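Local coordinates for protein shikimate 5-dehydrogenase AroE (5-dehydroshikimate reductase) (Mycobacterium tuberculosis, PDB 4P4G) that binds shikimate and probably interconverts it with 3-dehydroshikimate using NADP, the fourth of seven steps on the pathway to chorismate, at residues 12-15 with 16-19; 194-197 with 198-202. All blocks are in the same frame, centred on the assembly; numbering follows the deposited sequence.

Contact 1: residues 12-15 with 16-19; sequences GSPI and AHSR. With SKM ((3R,4S,5R)-3,4,5-trihydroxycyclohex-1-ene-1-carboxylic acid), chain C.
P14, which follows a cis peptide bond, meets H17 across the bend through its carbonyl. P14 O lies in the ring plane of H17, at its edge, 3.4 Å from CE1, the carbon that two flanking nitrogens make the most polarised of the ring. The H17 torsion explains this meeting: its CG sits between the backbone N and the carbonyl carbon (chi1 70°), which swings the ring back toward the P14 carbonyl, edge first. I15 comes next and begins a type I beta turn that ends at S18. The turn is closed by S18 N, which donates to I15 O at 3.0 Å along a nearly straight N-H line (167°), approaching from above the carbonyl plane. The branched side chain of I15 suits a buried place: its CD1 comes within 4.1 Å of S18 CB, and the side chain also packs on V10, T65, R40 and E42. A16, at the second position of the turn, is exposed, and its small methyl adds little bulk there. Beyond the turn, R19 NH1 bonds to H17 O at 2.7 Å, in the carbonyl plane and on a lone pair, and also forms a salt bridge with D216; one guanidinium nitrogen thus ties the turn to another loop. S18 carries its hydroxyl anti to the backbone N (chi1 174°), where S18 OG donates to the shikimate carboxylate oxygen O2 at a modelled 2.4 Å, so short that the exact value is doubtful. OG is also bonded to S20 N, and Y215 OH is a further partner of shikimate. The turn thus links strand 7-12 to helix 20-30, with S18 and, at the helix start, S20 meeting the ligand, as in the substrate-binding domain of shikimate dehydrogenases.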
ATOM      1  N   GLY A  12      -2.483  10.736  -7.601  1.00  7.89           N
ATOM      2  CA  GLY A  12      -1.080  10.517  -7.305  1.00  9.74           C
ATOM      3  C   GLY A  12      -0.194  11.136  -8.354  1.00 10.51           C
ATOM      4  O   GLY A  12      -0.683  11.724  -9.329  1.00 10.19           O
ATOM      5  N   SER A  13       1.114  10.982  -8.174  1.00  9.48           N
ATOM      6  CA  SER A  13       2.064  11.474  -9.164  1.00 14.05           C
ATOM      7  C   SER A  13       3.384  10.707  -9.109  1.00 15.90           C
ATOM      8  O   SER A  13       4.079  10.751  -8.093  1.00 15.21           O
ATOM      9  CB  SER A  13       2.308  12.974  -8.963  1.00 17.80           C
ATOM     10  OG  SER A  13       3.356  13.427  -9.808  1.00 20.70           O
ATOM     11  N   PRO A  14       3.739   9.998 -10.200  1.00 16.51           N
ATOM     12  CA  PRO A  14       2.996   9.824 -11.457  1.00 17.13           C
ATOM     13  C   PRO A  14       1.758   8.964 -11.249  1.00 17.26           C
ATOM     14  O   PRO A  14       1.660   8.294 -10.218  1.00 18.51           O
ATOM     15  CB  PRO A  14       3.994   9.064 -12.338  1.00 19.23           C
ATOM     16  CG  PRO A  14       4.774   8.255 -11.363  1.00 20.13           C
ATOM     17  CD  PRO A  14       4.958   9.170 -10.177  1.00 18.49           C
ATOM     18  N   ILE A  15       0.827   8.981 -12.199  1.00 12.84           N
ATOM     19  CA  ILE A  15      -0.438   8.270 -12.011  1.00 10.59           C
ATOM     20  C   ILE A  15      -0.846   7.456 -13.247  1.00 13.20           C
ATOM     21  O   ILE A  15      -1.705   6.577 -13.168  1.00 14.56           O
ATOM     22  CB  ILE A  15      -1.577   9.251 -11.612  1.00 11.84           C
ATOM     23  CG1 ILE A  15      -2.772   8.488 -11.013  1.00 12.46           C
ATOM     24  CG2 ILE A  15      -2.008  10.099 -12.807  1.00 12.42           C
ATOM     25  CD1 ILE A  15      -2.432   7.742  -9.731  1.00 11.77           C
ATOM     26  N   ALA A  16      -0.212   7.719 -14.385  1.00 15.28           N
ATOM     27  CA  ALA A  16      -0.653   7.124 -15.642  1.00 15.37           C
ATOM     28  C   ALA A  16      -0.637   5.590 -15.616  1.00 16.41           C
ATOM     29  O   ALA A  16      -1.452   4.950 -16.276  1.00 18.16           O
ATOM     30  CB  ALA A  16       0.181   7.657 -16.807  1.00 14.89           C
ATOM     31  N   HIS A  17       0.288   5.021 -14.842  1.00 15.62           N
ATOM     32  CA  HIS A  17       0.468   3.571 -14.730  1.00 18.06           C
ATOM     33  C   HIS A  17      -0.602   2.865 -13.897  1.00 12.55           C
ATOM     34  O   HIS A  17      -0.662   1.632 -13.891  1.00 12.84           O
ATOM     35  CB  HIS A  17       1.798   3.293 -14.029  1.00 23.26           C
ATOM     36  CG  HIS A  17       1.779   3.655 -12.573  1.00 25.35           C
ATOM     37  ND1 HIS A  17       1.928   4.952 -12.129  1.00 27.41           N
ATOM     38  CD2 HIS A  17       1.591   2.897 -11.465  1.00 25.13           C
ATOM     39  CE1 HIS A  17       1.841   4.976 -10.810  1.00 27.78           C
ATOM     40  NE2 HIS A  17       1.635   3.742 -10.383  1.00 26.84           N
ATOM     41  N   SER A  18      -1.417   3.615 -13.161  1.00  9.92           N
ATOM     42  CA  SER A  18      -2.278   2.987 -12.155  1.00  9.17           C
ATOM     43  C   SER A  18      -3.261   2.006 -12.765  1.00  9.38           C
ATOM     44  O   SER A  18      -3.923   2.331 -13.743  1.00 10.02           O
ATOM     45  CB  SER A  18      -3.042   4.034 -11.350  1.00 10.48           C
ATOM     46  OG  SER A  18      -3.973   3.398 -10.486  1.00 11.09           O
ATOM     47  N   ARG A  19      -3.346   0.802 -12.190  1.00  6.90           N
ATOM     48  CA  ARG A  19      -4.349  -0.174 -12.602  1.00  7.59           C
ATOM     49  C   ARG A  19      -5.574  -0.194 -11.675  1.00  7.34           C
ATOM     50  O   ARG A  19      -6.406  -1.093 -11.764  1.00  8.28           O
ATOM     51  CB  ARG A  19      -3.751  -1.584 -12.689  1.00  8.82           C
ATOM     52  CG  ARG A  19      -2.525  -1.729 -13.580  1.00 14.96           C
ATOM     53  CD  ARG A  19      -2.720  -1.131 -14.949  1.00 20.76           C
ATOM     54  NE  ARG A  19      -1.838  -1.730 -15.952  1.00 23.23           N
ATOM     55  CZ  ARG A  19      -0.552  -1.426 -16.116  1.00 26.26           C
ATOM     56  NH1 ARG A  19       0.044  -0.525 -15.337  1.00 24.41           N
ATOM     57  NH2 ARG A  19       0.148  -2.034 -17.067  1.00 27.85           N
TER
HETATM   58  O12 SKM C 301      -2.971   2.234  -1.832  1.00 19.07           O
HETATM   59  C8  SKM C 301      -3.057   2.015  -3.237  1.00 19.11           C
HETATM   60  C6  SKM C 301      -1.660   1.959  -3.787  1.00 21.24           C
HETATM   61  O7  SKM C 301      -0.882   3.036  -3.300  1.00 24.83           O
HETATM   62  C5  SKM C 301      -1.722   2.049  -5.225  1.00 17.41           C
HETATM   63  C4  SKM C 301      -2.764   2.428  -5.964  1.00 13.30           C
HETATM   64  C1  SKM C 301      -2.623   2.475  -7.476  1.00 11.21           C
HETATM   65  O2  SKM C 301      -3.612   2.752  -8.170  1.00 13.07           O
HETATM   66  O3  SKM C 301      -1.534   2.233  -8.028  1.00 14.87           O
HETATM   67  C10 SKM C 301      -4.138   2.822  -5.346  1.00 14.00           C
HETATM   68  C9  SKM C 301      -3.905   3.105  -3.833  1.00 17.56           C
HETATM   69  O11 SKM C 301      -5.165   3.090  -3.258  1.00 17.21           O

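Contact 2: residues 194-197 with 198-202; sequences AEVA and AGYAG
With CG of Y200 anti to its carbonyl carbon and beside the backbone N (chi1 -59°), the phenol ring is laid back along the preceding turn toward V196, whose CG1 is itself anti to its backbone N (chi1 176°). The ring presents its edge to that residue: Y200 CD2 lies 3.4 Å from V196 O, near the ring plane, and V196 CG1 reaches Y200 CE2 at a looser 4.5 Å. Backbone bonds hold the turns together. A198 N bonds to A194 O at 3.0 Å, a four-residue helical step, whereas G199 N makes a weak three-residue bond to V196 O and Y200 N a firmer one to A197 O, also 3.0 Å. This short helical passage joins strands 187-190 and 209-212 of the parallel sheet in the Rossmann-like, probably NADP-binding half of the enzyme. Small side chains suit the close packing here: A197 packs on I192, A198 on P221, and A201 on A225 of helix 221-229. Tyrosine serves two needs at its place, since its ring stacks with F173 while the hydroxyl at its far end bonds to D174 OD1.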
ATOM      1  N   ALA A 194      11.954   0.981  -7.171  1.00 12.97           N
ATOM      2  CA  ALA A 194      12.674  -0.173  -7.704  1.00 10.74           C
ATOM      3  C   ALA A 194      14.127   0.191  -7.999  1.00 12.12           C
ATOM      4  O   ALA A 194      15.022  -0.644  -7.869  1.00 12.97           O
ATOM      5  CB  ALA A 194      11.975  -0.701  -8.967  1.00 12.15           C
ATOM      6  N   GLU A 195      14.354   1.448  -8.369  1.00 12.25           N
ATOM      7  CA  GLU A 195      15.687   1.942  -8.691  1.00 12.83           C
ATOM      8  C   GLU A 195      16.609   2.027  -7.472  1.00 15.68           C
ATOM      9  O   GLU A 195      17.832   2.009  -7.613  1.00 18.72           O
ATOM     10  CB  GLU A 195      15.575   3.323  -9.355  1.00 16.85           C
ATOM     11  CG  GLU A 195      14.822   3.324 -10.684  1.00 21.40           C
ATOM     12  CD  GLU A 195      13.307   3.438 -10.544  1.00 25.07           C
ATOM     13  OE1 GLU A 195      12.776   3.235  -9.433  1.00 20.14           O
ATOM     14  OE2 GLU A 195      12.649   3.736 -11.566  1.00 30.26           O
ATOM     15  N   VAL A 196      16.023   2.162  -6.283  1.00 13.60           N
ATOM     16  CA  VAL A 196      16.787   2.192  -5.039  1.00 12.47           C
ATOM     17  C   VAL A 196      17.039   0.763  -4.564  1.00 13.52           C
ATOM     18  O   VAL A 196      18.153   0.419  -4.195  1.00 15.65           O
ATOM     19  CB  VAL A 196      16.054   2.982  -3.933  1.00 12.57           C
ATOM     20  CG1 VAL A 196      16.831   2.927  -2.608  1.00 13.77           C
ATOM     21  CG2 VAL A 196      15.840   4.429  -4.361  1.00 12.94           C
ATOM     22  N   ALA A 197      15.998  -0.064  -4.580  1.00 13.04           N
ATOM     23  CA  ALA A 197      16.107  -1.459  -4.148  1.00 12.06           C
ATOM     24  C   ALA A 197      17.112  -2.237  -4.990  1.00 12.77           C
ATOM     25  O   ALA A 197      17.747  -3.156  -4.493  1.00 13.32           O
ATOM     26  CB  ALA A 197      14.749  -2.138  -4.199  1.00 12.57           C
ATOM     27  N   ALA A 198      17.236  -1.873  -6.267  1.00 11.49           N
ATOM     28  CA  ALA A 198      18.150  -2.563  -7.193  1.00 11.96           C
ATOM     29  C   ALA A 198      19.569  -2.730  -6.649  1.00 14.56           C
ATOM     30  O   ALA A 198      20.183  -3.788  -6.815  1.00 17.52           O
ATOM     31  CB  ALA A 198      18.187  -1.847  -8.538  1.00 14.46           C
ATOM     32  N   GLY A 199      20.095  -1.684  -6.011  1.00 15.80           N
ATOM     33  CA  GLY A 199      21.476  -1.681  -5.548  1.00 16.82           C
ATOM     34  C   GLY A 199      21.711  -2.557  -4.330  1.00 17.68           C
ATOM     35  O   GLY A 199      22.856  -2.784  -3.931  1.00 22.34           O
ATOM     36  N   TYR A 200      20.632  -3.052  -3.737  1.00 14.37           N
ATOM     37  CA  TYR A 200      20.734  -3.919  -2.569  1.00 15.18           C
ATOM     38  C   TYR A 200      20.189  -5.303  -2.874  1.00 14.99           C
ATOM     39  O   TYR A 200      20.085  -6.135  -1.985  1.00 13.95           O
ATOM     40  CB  TYR A 200      19.958  -3.324  -1.389  1.00 15.72           C
ATOM     41  CG  TYR A 200      20.452  -1.953  -1.009  1.00 17.30           C
ATOM     42  CD1 TYR A 200      21.603  -1.801  -0.256  1.00 17.36           C
ATOM     43  CD2 TYR A 200      19.792  -0.813  -1.443  1.00 18.02           C
ATOM     44  CE1 TYR A 200      22.074  -0.543   0.086  1.00 19.07           C
ATOM     45  CE2 TYR A 200      20.253   0.451  -1.118  1.00 18.46           C
ATOM     46  CZ  TYR A 200      21.396   0.581  -0.345  1.00 18.07           C
ATOM     47  OH  TYR A 200      21.877   1.838  -0.014  1.00 17.47           O
ATOM     48  N   ALA A 201      19.823  -5.540  -4.130  1.00 15.48           N
ATOM     49  CA  ALA A 201      19.103  -6.761  -4.477  1.00 15.25           C
ATOM     50  C   ALA A 201      19.912  -8.021  -4.191  1.00 17.02           C
ATOM     51  O   ALA A 201      19.344  -9.040  -3.797  1.00 20.12           O
ATOM     52  CB  ALA A 201      18.638  -6.728  -5.925  1.00 15.53           C
ATOM     53  N   GLY A 202      21.229  -7.946  -4.353  1.00 15.84           N
ATOM     54  CA  GLY A 202      22.089  -9.092  -4.090  1.00 17.63           C
ATOM     55  C   GLY A 202      22.066  -9.496  -2.627  1.00 19.74           C
ATOM     56  O   GLY A 202      22.092 -10.683  -2.285  1.00 23.63           O
TER

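Both contacts are local and partly buried, but they belong to different halves of the enzyme, with centres about 22 Å apart and nearest atoms about 9 Å apart. Contact 1 follows strand 7-12 of the mixed sheet and borders the substrate; contact 2 links two strands of the parallel sheet and keeps about 14 Å between the side chain of A194 and shikimate. Their chemistry differs accordingly. In 12-19 a single backbone bond closes the turn, the serine hydroxyl meets the ligand and the start of helix 20-30, and an arginine bonds across to another loop. In 194-202 successive backbone bonds and alanine packing dominate, with one aromatic side chain supplying stacking and a polar link.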